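Local coordinates for trypsin-resistant surface T6 protein (Streptococcus pyogenes serotype M6, PDB 4P0D) that serves as the backbone pilin of a Gram-positive surface pilus, its subunits probably being joined by sortase into the pilus shaft and attached to the cell wall, at residues A[41-44]-A[48-51]; A[208-211]-A[216-219]; A[269-274]-A[362-367]. The protein carries 1 engineered substitution. All coordinates share one frame; numbering follows the deposited sequence.

Interaction 1 of 3, residues A[41-44]-A[48-51]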
ATOM      1  N   PHE A  41     -12.220 -35.750  34.311  1.00 29.07           N
ATOM      2  CA  PHE A  41     -11.445 -35.488  33.101  1.00 26.81           C
ATOM      3  C   PHE A  41      -9.970 -35.702  33.318  1.00 27.63           C
ATOM      4  O   PHE A  41      -9.431 -35.214  34.294  1.00 26.67           O
ATOM      5  CB  PHE A  41     -11.647 -34.051  32.666  1.00 25.84           C
ATOM      6  CG  PHE A  41     -12.996 -33.797  32.114  1.00 24.33           C
ATOM      7  CD1 PHE A  41     -13.371 -34.374  30.909  1.00 24.21           C
ATOM      8  CD2 PHE A  41     -13.893 -32.998  32.785  1.00 24.12           C
ATOM      9  CE1 PHE A  41     -14.634 -34.148  30.390  1.00 24.31           C
ATOM     10  CE2 PHE A  41     -15.153 -32.769  32.269  1.00 24.68           C
ATOM     11  CZ  PHE A  41     -15.521 -33.347  31.068  1.00 23.59           C
ATOM     12  N   LYS A  42      -9.331 -36.414  32.393  1.00 29.27           N
ATOM     13  CA  LYS A  42      -7.877 -36.456  32.312  1.00 30.47           C
ATOM     14  C   LYS A  42      -7.386 -35.496  31.222  1.00 29.12           C
ATOM     15  O   LYS A  42      -7.708 -35.661  30.046  1.00 27.91           O
ATOM     16  CB  LYS A  42      -7.384 -37.868  32.002  1.00 32.84           C
ATOM     17  CG  LYS A  42      -5.876 -37.931  31.768  1.00 34.76           C
ATOM     18  CD  LYS A  42      -5.310 -39.343  31.841  1.00 38.16           C
ATOM     19  CE  LYS A  42      -5.329 -40.065  30.500  1.00 39.28           C
ATOM     20  NZ  LYS A  42      -4.077 -40.849  30.271  1.00 40.92           N
ATOM     21  N   TYR A  43      -6.583 -34.520  31.622  1.00 28.20           N
ATOM     22  CA  TYR A  43      -6.105 -33.482  30.723  1.00 27.09           C
ATOM     23  C   TYR A  43      -4.717 -33.806  30.208  1.00 27.00           C
ATOM     24  O   TYR A  43      -3.919 -34.397  30.921  1.00 27.71           O
ATOM     25  CB  TYR A  43      -6.079 -32.147  31.458  1.00 26.07           C
ATOM     26  CG  TYR A  43      -7.451 -31.642  31.797  1.00 26.47           C
ATOM     27  CD1 TYR A  43      -8.278 -31.124  30.803  1.00 26.31           C
ATOM     28  CD2 TYR A  43      -7.931 -31.675  33.099  1.00 25.65           C
ATOM     29  CE1 TYR A  43      -9.535 -30.658  31.094  1.00 24.67           C
ATOM     30  CE2 TYR A  43      -9.193 -31.207  33.402  1.00 25.29           C
ATOM     31  CZ  TYR A  43      -9.993 -30.698  32.390  1.00 25.43           C
ATOM     32  OH  TYR A  43     -11.266 -30.218  32.672  1.00 24.59           O
ATOM     33  N   ALA A  44      -4.421 -33.397  28.980  1.00 25.79           N
ATOM     34  CA  ALA A  44      -3.095 -33.601  28.404  1.00 25.47           C
ATOM     35  C   ALA A  44      -2.021 -32.922  29.264  1.00 25.31           C
ATOM     36  O   ALA A  44      -2.288 -31.899  29.911  1.00 23.77           O
ATOM     37  CB  ALA A  44      -3.049 -33.076  26.977  1.00 25.98           C
ATOM     38  N   SER A  48      -3.098 -26.521  31.712  1.00 29.07           N
ATOM     39  CA  SER A  48      -3.422 -25.935  32.977  1.00 30.47           C
ATOM     40  C   SER A  48      -4.623 -25.029  32.778  1.00 30.34           C
ATOM     41  O   SER A  48      -4.582 -24.098  31.966  1.00 30.75           O
ATOM     42  CB  SER A  48      -2.206 -25.147  33.486  1.00 31.91           C
ATOM     43  OG  SER A  48      -2.524 -24.371  34.619  1.00 31.57           O
ATOM     44  N   LEU A  49      -5.701 -25.306  33.503  1.00 30.98           N
ATOM     45  CA  LEU A  49      -6.876 -24.436  33.475  1.00 31.05           C
ATOM     46  C   LEU A  49      -7.634 -24.470  34.782  1.00 30.80           C
ATOM     47  O   LEU A  49      -7.461 -25.380  35.591  1.00 32.25           O
ATOM     48  CB  LEU A  49      -7.810 -24.799  32.311  1.00 32.09           C
ATOM     49  CG  LEU A  49      -8.226 -26.262  32.119  1.00 31.86           C
ATOM     50  CD1 LEU A  49      -9.249 -26.708  33.157  1.00 31.36           C
ATOM     51  CD2 LEU A  49      -8.776 -26.452  30.708  1.00 32.66           C
ATOM     52  N   THR A  50      -8.485 -23.471  34.958  1.00 30.87           N
ATOM     53  CA  THR A  50      -9.342 -23.346  36.121  1.00 31.11           C
ATOM     54  C   THR A  50     -10.691 -24.006  35.832  1.00 32.85           C
ATOM     55  O   THR A  50     -11.473 -23.503  35.032  1.00 29.18           O
ATOM     56  CB  THR A  50      -9.546 -21.861  36.438  1.00 31.59           C
ATOM     57  OG1 THR A  50      -8.266 -21.245  36.581  1.00 31.10           O
ATOM     58  CG2 THR A  50     -10.347 -21.666  37.694  1.00 32.82           C
ATOM     59  N   GLU A  51     -10.964 -25.125  36.504  1.00 34.73           N
ATOM     60  CA  GLU A  51     -12.139 -25.951  36.209  1.00 36.85           C
ATOM     61  C   GLU A  51     -13.451 -25.229  36.511  1.00 37.10           C
ATOM     62  O   GLU A  51     -14.474 -25.528  35.902  1.00 36.09           O
ATOM     63  CB  GLU A  51     -12.067 -27.275  36.973  1.00 39.10           C
ATOM     64  CG  GLU A  51     -10.794 -28.066  36.693  1.00 41.15           C
ATOM     65  CD  GLU A  51     -10.770 -29.421  37.371  1.00 43.28           C
ATOM     66  OE1 GLU A  51     -11.372 -29.558  38.458  1.00 45.24           O
ATOM     67  OE2 GLU A  51     -10.153 -30.352  36.807  1.00 45.47           O
TER
HETATM   68  O   HOH W   1     -12.183 -30.881  35.091  1.00 25.54           O
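Leu-49 and Glu-51, two residues apart in the loop 48-51, reach back to the ring of Tyr-43, at the end of strand 38-43. Together the two segments bury a modest 122 Å², half of it on the tyrosine. Leu-49 comes first: its CG sits between the backbone N and the carbonyl carbon, and chi1 (50°) and chi2 (74°) together bring CD1 to the phenol end of the ring. CD1 lies 4.1 Å from Tyr-43 CZ, an apolar touch made obliquely to the ring, the two side chains meeting at about a right angle. Thr-50 turns from the tyrosine, and its OG1 hydrogen-bonds to Glu-58 OE2. Glu-51 then returns, its chain extended beyond CG. Its OE2 stands 3.6 Å from Tyr-43 CE2, at the ring edge and near the ring plane, with the carboxylate turned 51° from that plane. A water in the plane of the ring joins the two polar ends: it lies 2.7 Å from Tyr-43 OH, and donates a weak hydrogen bond of 2.7 Å to Glu-51 OE2. The carboxylate end is the more exposed part of this surface contact. In the fold, strand 38-43 pairs antiparallel with strand 20-31, Tyr-43 also rests on Val-95 of strand 94-101 and on Leu-124, and the loop leads from the tyrosine into helix 56-68, to which Glu-58 belongs.

Interaction 2 of 3, residues A[208-211]-A[216-219]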
ATOM      1  N   SER A 208      10.425  12.403   5.448  1.00 14.17           N
ATOM      2  CA  SER A 208       9.065  12.938   5.525  1.00 14.21           C
ATOM      3  C   SER A 208       8.113  12.049   6.325  1.00 14.19           C
ATOM      4  O   SER A 208       7.008  12.444   6.568  1.00 13.87           O
ATOM      5  CB  SER A 208       8.470  13.131   4.131  1.00 13.72           C
ATOM      6  OG  SER A 208       8.172  11.880   3.526  1.00 12.65           O
ATOM      7  N   LEU A 209       8.536  10.849   6.701  1.00 14.82           N
ATOM      8  CA  LEU A 209       7.643   9.880   7.352  1.00 16.29           C
ATOM      9  C   LEU A 209       7.190  10.393   8.706  1.00 16.14           C
ATOM     10  O   LEU A 209       8.006  10.762   9.552  1.00 16.71           O
ATOM     11  CB  LEU A 209       8.341   8.516   7.509  1.00 16.60           C
ATOM     12  CG  LEU A 209       7.556   7.335   8.096  1.00 18.28           C
ATOM     13  CD1 LEU A 209       6.420   6.912   7.168  1.00 18.61           C
ATOM     14  CD2 LEU A 209       8.493   6.149   8.358  1.00 19.06           C
ATOM     15  N   THR A 210       5.883  10.437   8.906  1.00 16.02           N
ATOM     16  CA  THR A 210       5.344  10.845  10.180  1.00 16.46           C
ATOM     17  C   THR A 210       4.338   9.828  10.656  1.00 16.01           C
ATOM     18  O   THR A 210       3.747   9.083   9.879  1.00 17.33           O
ATOM     19  CB  THR A 210       4.683  12.238  10.105  1.00 17.08           C
ATOM     20  OG1 THR A 210       3.430  12.129   9.423  1.00 18.74           O
ATOM     21  CG2 THR A 210       5.559  13.216   9.369  1.00 16.86           C
ATOM     22  N   VAL A 211       4.150   9.788  11.959  1.00 16.01           N
ATOM     23  CA  VAL A 211       3.223   8.864  12.569  1.00 15.51           C
ATOM     24  C   VAL A 211       2.465   9.665  13.624  1.00 15.79           C
ATOM     25  O   VAL A 211       3.086  10.334  14.449  1.00 16.84           O
ATOM     26  CB  VAL A 211       3.980   7.676  13.225  1.00 14.80           C
ATOM     27  CG1 VAL A 211       3.050   6.834  14.052  1.00 14.82           C
ATOM     28  CG2 VAL A 211       4.682   6.817  12.188  1.00 14.88           C
ATOM     29  N   LYS A 216      -1.380  12.580  18.870  1.00 17.57           N
ATOM     30  CA  LYS A 216      -0.045  13.107  19.163  1.00 18.68           C
ATOM     31  C   LYS A 216       0.915  12.723  18.045  1.00 18.02           C
ATOM     32  O   LYS A 216       0.862  11.614  17.551  1.00 16.72           O
ATOM     33  CB  LYS A 216       0.458  12.504  20.472  1.00 20.45           C
ATOM     34  CG  LYS A 216      -0.429  12.826  21.659  1.00 22.14           C
ATOM     35  CD  LYS A 216       0.027  12.086  22.899  1.00 24.43           C
ATOM     36  CE  LYS A 216      -0.765  12.540  24.110  1.00 26.23           C
ATOM     37  NZ  LYS A 216      -0.008  12.250  25.349  1.00 27.24           N
ATOM     38  N   MET A 217       1.806  13.624  17.655  1.00 18.30           N
ATOM     39  CA  MET A 217       2.804  13.287  16.646  1.00 19.21           C
ATOM     40  C   MET A 217       3.944  12.527  17.309  1.00 19.18           C
ATOM     41  O   MET A 217       4.421  12.890  18.389  1.00 18.01           O
ATOM     42  CB  MET A 217       3.384  14.534  15.970  1.00 20.82           C
ATOM     43  CG  MET A 217       2.379  15.313  15.145  1.00 22.49           C
ATOM     44  SD  MET A 217       1.540  14.339  13.867  1.00 24.58           S
ATOM     45  CE  MET A 217       2.935  13.528  13.140  1.00 23.06           C
ATOM     46  N   ALA A 218       4.366  11.472  16.650  1.00 17.85           N
ATOM     47  CA  ALA A 218       5.542  10.750  17.064  1.00 18.48           C
ATOM     48  C   ALA A 218       6.789  11.501  16.639  1.00 18.52           C
ATOM     49  O   ALA A 218       6.754  12.304  15.696  1.00 18.31           O
ATOM     50  CB  ALA A 218       5.529   9.366  16.449  1.00 18.05           C
ATOM     51  N   ASN A 219       7.869  11.284  17.383  1.00 18.52           N
ATOM     52  CA  ASN A 219       9.205  11.652  16.943  1.00 19.86           C
ATOM     53  C   ASN A 219       9.883  10.358  16.562  1.00 18.76           C
ATOM     54  O   ASN A 219       9.916   9.405  17.344  1.00 17.21           O
ATOM     55  CB  ASN A 219      10.013  12.358  18.034  1.00 23.06           C
ATOM     56  CG  ASN A 219      11.345  12.899  17.514  1.00 25.40           C
ATOM     57  OD1 ASN A 219      11.412  13.461  16.420  1.00 28.04           O
ATOM     58  ND2 ASN A 219      12.414  12.733  18.306  1.00 26.77           N
TER
HETATM   59  O   HOH W   2       6.030  11.535  13.272  1.00 15.02           O
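Met-217 reaches across to Thr-210 and Val-211 with its terminal methyl, the rest of its side chain serving as a bent arm. CB and CG lead outward from the strand; bends at chi2 (-56°) and chi3 (-47°) then swing SD round and turn CE back to the partner strand. There CE lies 3.7 Å from Thr-210 CB and 3.5 Å from Val-211 O, so one methyl covers both a side chain and a backbone carbonyl. That carbonyl is already engaged: Ala-218 N donates to Val-211 O at 2.8 Å, in a nearly straight bond (170° at the hydrogen) that arrives almost head-on to the C=O. The return link is made by water, which accepts from Val-211 N at 2.9 Å and donates to Ala-218 O at 2.6 Å. Val-211 CB and Ala-218 CB touch at 4.0 Å, and both side chains also pack on Val-226 of strand 225-228. One direct bond, with a water inserted in place of the second, is an antiparallel pairing opened on one side. It belongs to the beta hairpin of strands 202-213 and 216-220, near the surface of the Cna-B-like, Ig-type middle domain of the pilin.

Interaction 3 of 3, residues A[269-274]-A[362-367]. Engineered in segment 269-274: Gly-273 (natural residue Glu).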
ATOM      1  N   ALA A 269       9.031   9.043 -14.352  1.00 19.18           N
ATOM      2  CA  ALA A 269       7.606   8.870 -14.206  1.00 19.37           C
ATOM      3  C   ALA A 269       7.035   8.373 -15.524  1.00 20.05           C
ATOM      4  O   ALA A 269       7.316   8.921 -16.600  1.00 19.84           O
ATOM      5  CB  ALA A 269       6.930  10.158 -13.785  1.00 19.71           C
ATOM      6  N   ILE A 270       6.231   7.332 -15.421  1.00 19.95           N
ATOM      7  CA  ILE A 270       5.575   6.734 -16.585  1.00 20.71           C
ATOM      8  C   ILE A 270       4.436   7.614 -17.080  1.00 19.75           C
ATOM      9  O   ILE A 270       3.645   8.110 -16.273  1.00 18.15           O
ATOM     10  CB  ILE A 270       5.027   5.345 -16.215  1.00 21.37           C
ATOM     11  CG1 ILE A 270       6.185   4.389 -15.854  1.00 22.55           C
ATOM     12  CG2 ILE A 270       4.111   4.796 -17.310  1.00 21.93           C
ATOM     13  CD1 ILE A 270       7.248   4.196 -16.923  1.00 23.96           C
ATOM     14  N   VAL A 271       4.333   7.784 -18.406  1.00 20.04           N
ATOM     15  CA  VAL A 271       3.195   8.487 -18.999  1.00 21.58           C
ATOM     16  C   VAL A 271       2.125   7.487 -19.475  1.00 23.86           C
ATOM     17  O   VAL A 271       2.455   6.406 -19.957  1.00 26.04           O
ATOM     18  CB  VAL A 271       3.598   9.439 -20.172  1.00 23.43           C
ATOM     19  CG1 VAL A 271       4.780  10.327 -19.805  1.00 22.19           C
ATOM     20  CG2 VAL A 271       3.880   8.672 -21.451  1.00 22.44           C
ATOM     21  N   GLY A 272       0.857   7.857 -19.332  1.00 24.90           N
ATOM     22  CA  GLY A 272      -0.259   7.046 -19.803  1.00 26.14           C
ATOM     23  C   GLY A 272      -0.554   5.813 -18.954  1.00 26.43           C
ATOM     24  O   GLY A 272      -0.131   5.719 -17.816  1.00 23.78           O
ATOM     25  N   GLY A 273      -1.210   4.842 -19.584  1.00 28.29           N
ATOM     26  CA  GLY A 273      -1.908   3.717 -18.944  1.00 29.09           C
ATOM     27  C   GLY A 273      -1.348   3.018 -17.724  1.00 27.88           C
ATOM     28  O   GLY A 273      -2.080   2.783 -16.765  1.00 31.43           O
ATOM     29  N   GLU A 274      -0.084   2.637 -17.774  1.00 26.12           N
ATOM     30  CA  GLU A 274       0.555   1.969 -16.658  1.00 27.15           C
ATOM     31  C   GLU A 274       0.523   2.827 -15.376  1.00 26.55           C
ATOM     32  O   GLU A 274       0.409   2.304 -14.269  1.00 26.80           O
ATOM     33  CB  GLU A 274       2.010   1.624 -17.019  1.00 27.18           C
ATOM     34  N   SER A 362       7.311  17.095 -24.553  1.00 16.64           N
ATOM     35  CA  SER A 362       7.571  17.717 -23.260  1.00 16.16           C
ATOM     36  C   SER A 362       7.896  16.673 -22.195  1.00 15.63           C
ATOM     37  O   SER A 362       7.656  15.481 -22.386  1.00 16.08           O
ATOM     38  CB  SER A 362       6.353  18.496 -22.811  1.00 16.44           C
ATOM     39  OG  SER A 362       5.347  17.645 -22.271  1.00 16.16           O
ATOM     40  N   THR A 363       8.408  17.145 -21.068  1.00 14.74           N
ATOM     41  CA  THR A 363       8.457  16.359 -19.841  1.00 15.01           C
ATOM     42  C   THR A 363       7.033  16.138 -19.297  1.00 14.88           C
ATOM     43  O   THR A 363       6.053  16.669 -19.842  1.00 15.10           O
ATOM     44  CB  THR A 363       9.296  17.080 -18.774  1.00 15.30           C
ATOM     45  OG1 THR A 363       8.866  18.440 -18.677  1.00 15.81           O
ATOM     46  CG2 THR A 363      10.773  17.021 -19.119  1.00 15.43           C
ATOM     47  N   GLN A 364       6.917  15.400 -18.197  1.00 14.61           N
ATOM     48  CA  GLN A 364       5.613  14.904 -17.726  1.00 14.54           C
ATOM     49  C   GLN A 364       4.740  15.974 -17.076  1.00 14.77           C
ATOM     50  O   GLN A 364       5.184  16.710 -16.192  1.00 14.82           O
ATOM     51  CB  GLN A 364       5.801  13.755 -16.732  1.00 14.24           C
ATOM     52  CG  GLN A 364       6.569  12.544 -17.231  1.00 14.39           C
ATOM     53  CD  GLN A 364       8.066  12.641 -17.002  1.00 14.66           C
ATOM     54  OE1 GLN A 364       8.623  13.727 -16.980  1.00 14.40           O
ATOM     55  NE2 GLN A 364       8.725  11.501 -16.846  1.00 15.27           N
ATOM     56  N   VAL A 365       3.483  16.019 -17.496  1.00 15.07           N
ATOM     57  CA  VAL A 365       2.536  17.022 -17.068  1.00 15.94           C
ATOM     58  C   VAL A 365       1.229  16.425 -16.553  1.00 16.07           C
ATOM     59  O   VAL A 365       0.813  15.357 -16.980  1.00 15.83           O
ATOM     60  CB  VAL A 365       2.227  18.020 -18.213  1.00 16.07           C
ATOM     61  CG1 VAL A 365       3.509  18.675 -18.696  1.00 16.44           C
ATOM     62  CG2 VAL A 365       1.499  17.356 -19.388  1.00 16.76           C
ATOM     63  N   SER A 366       0.564  17.155 -15.665  1.00 16.85           N
ATOM     64  CA  SER A 366      -0.736  16.733 -15.146  1.00 17.62           C
ATOM     65  C   SER A 366      -1.822  17.133 -16.136  1.00 18.85           C
ATOM     66  O   SER A 366      -1.573  17.907 -17.055  1.00 20.42           O
ATOM     67  CB  SER A 366      -1.003  17.417 -13.824  1.00 17.72           C
ATOM     68  OG  SER A 366      -1.224  18.813 -14.016  1.00 18.15           O
ATOM     69  N   SER A 367      -3.041  16.651 -15.920  1.00 19.40           N
ATOM     70  CA  SER A 367      -4.166  17.104 -16.722  1.00 19.23           C
ATOM     71  C   SER A 367      -4.266  18.609 -16.591  1.00 19.74           C
ATOM     72  O   SER A 367      -3.994  19.166 -15.510  1.00 20.64           O
ATOM     73  CB  SER A 367      -5.458  16.436 -16.270  1.00 19.06           C
ATOM     74  OG  SER A 367      -5.792  16.797 -14.937  1.00 19.31           O
TER
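Gln-364 makes every contact from its own loop, meeting Ala-269 and Val-271 in a buried junction between two loops. A bend at chi2 (89°) swings the amide out of an extended course and presents NE2 to the backbone of the 269-274 loop. NE2 donates to Ala-269 O at 2.9 Å. The bond is almost straight, 170° at the hydrogen; it meets a lone pair in the carbonyl plane, and the oxygen lies close to the plane of the glutamine amide. A second hydrogen bond from NE2 goes to Asn-267 O, just before the segment. Beside the hydrogen bond, Gln-364 CG meets Val-271 CG1 at 3.8 Å, the two side chains crossing at about a right angle; Ala-269 CB also lies 3.8 Å from NE2. Beyond this compact patch the loops part. Ile-270 turns away to an exposed position. Gly-273, an engineered residue (Glu in the natural sequence), is also exposed, and the Glu-274 side chain is not modelled past CB. On the other loop, Ser-366 and Ser-367 are partly exposed, whereas Ser-362 is buried, its OG bonded to Thr-363 O and Ile-321 N. Thr-318 packs beside both Val-271 and Gln-364, adding to the join between the Cna-B-like and prealbumin-like domains. A neutral amide thus gives two main-chain oxygens, one of them on buried Ala-269, a donor without adding charge; this should fix the amide flip, since NE2 and not OE1 must face the carbonyls, and probably depends little on pH.

Spread along an elongated chain, the three contacts follow one another in sequence and none touches another. Interaction 1 lies in the N-terminal T6 Ig-like domain, which also holds the calcium-site residues Ser-82 and Thr-85. Interaction 2 lies in the Cna-B-like domain; its centre is 48 Å from that of interaction 1, with about 36 Å between nearest atoms. Interaction 3 is about 17 Å from interaction 2 at nearest atoms, and its centre lies 66 Å from that of interaction 1, across the middle of the chain. Interactions 1 and 2 are local and near the surface; interaction 3 is buried and joins neighbouring domains.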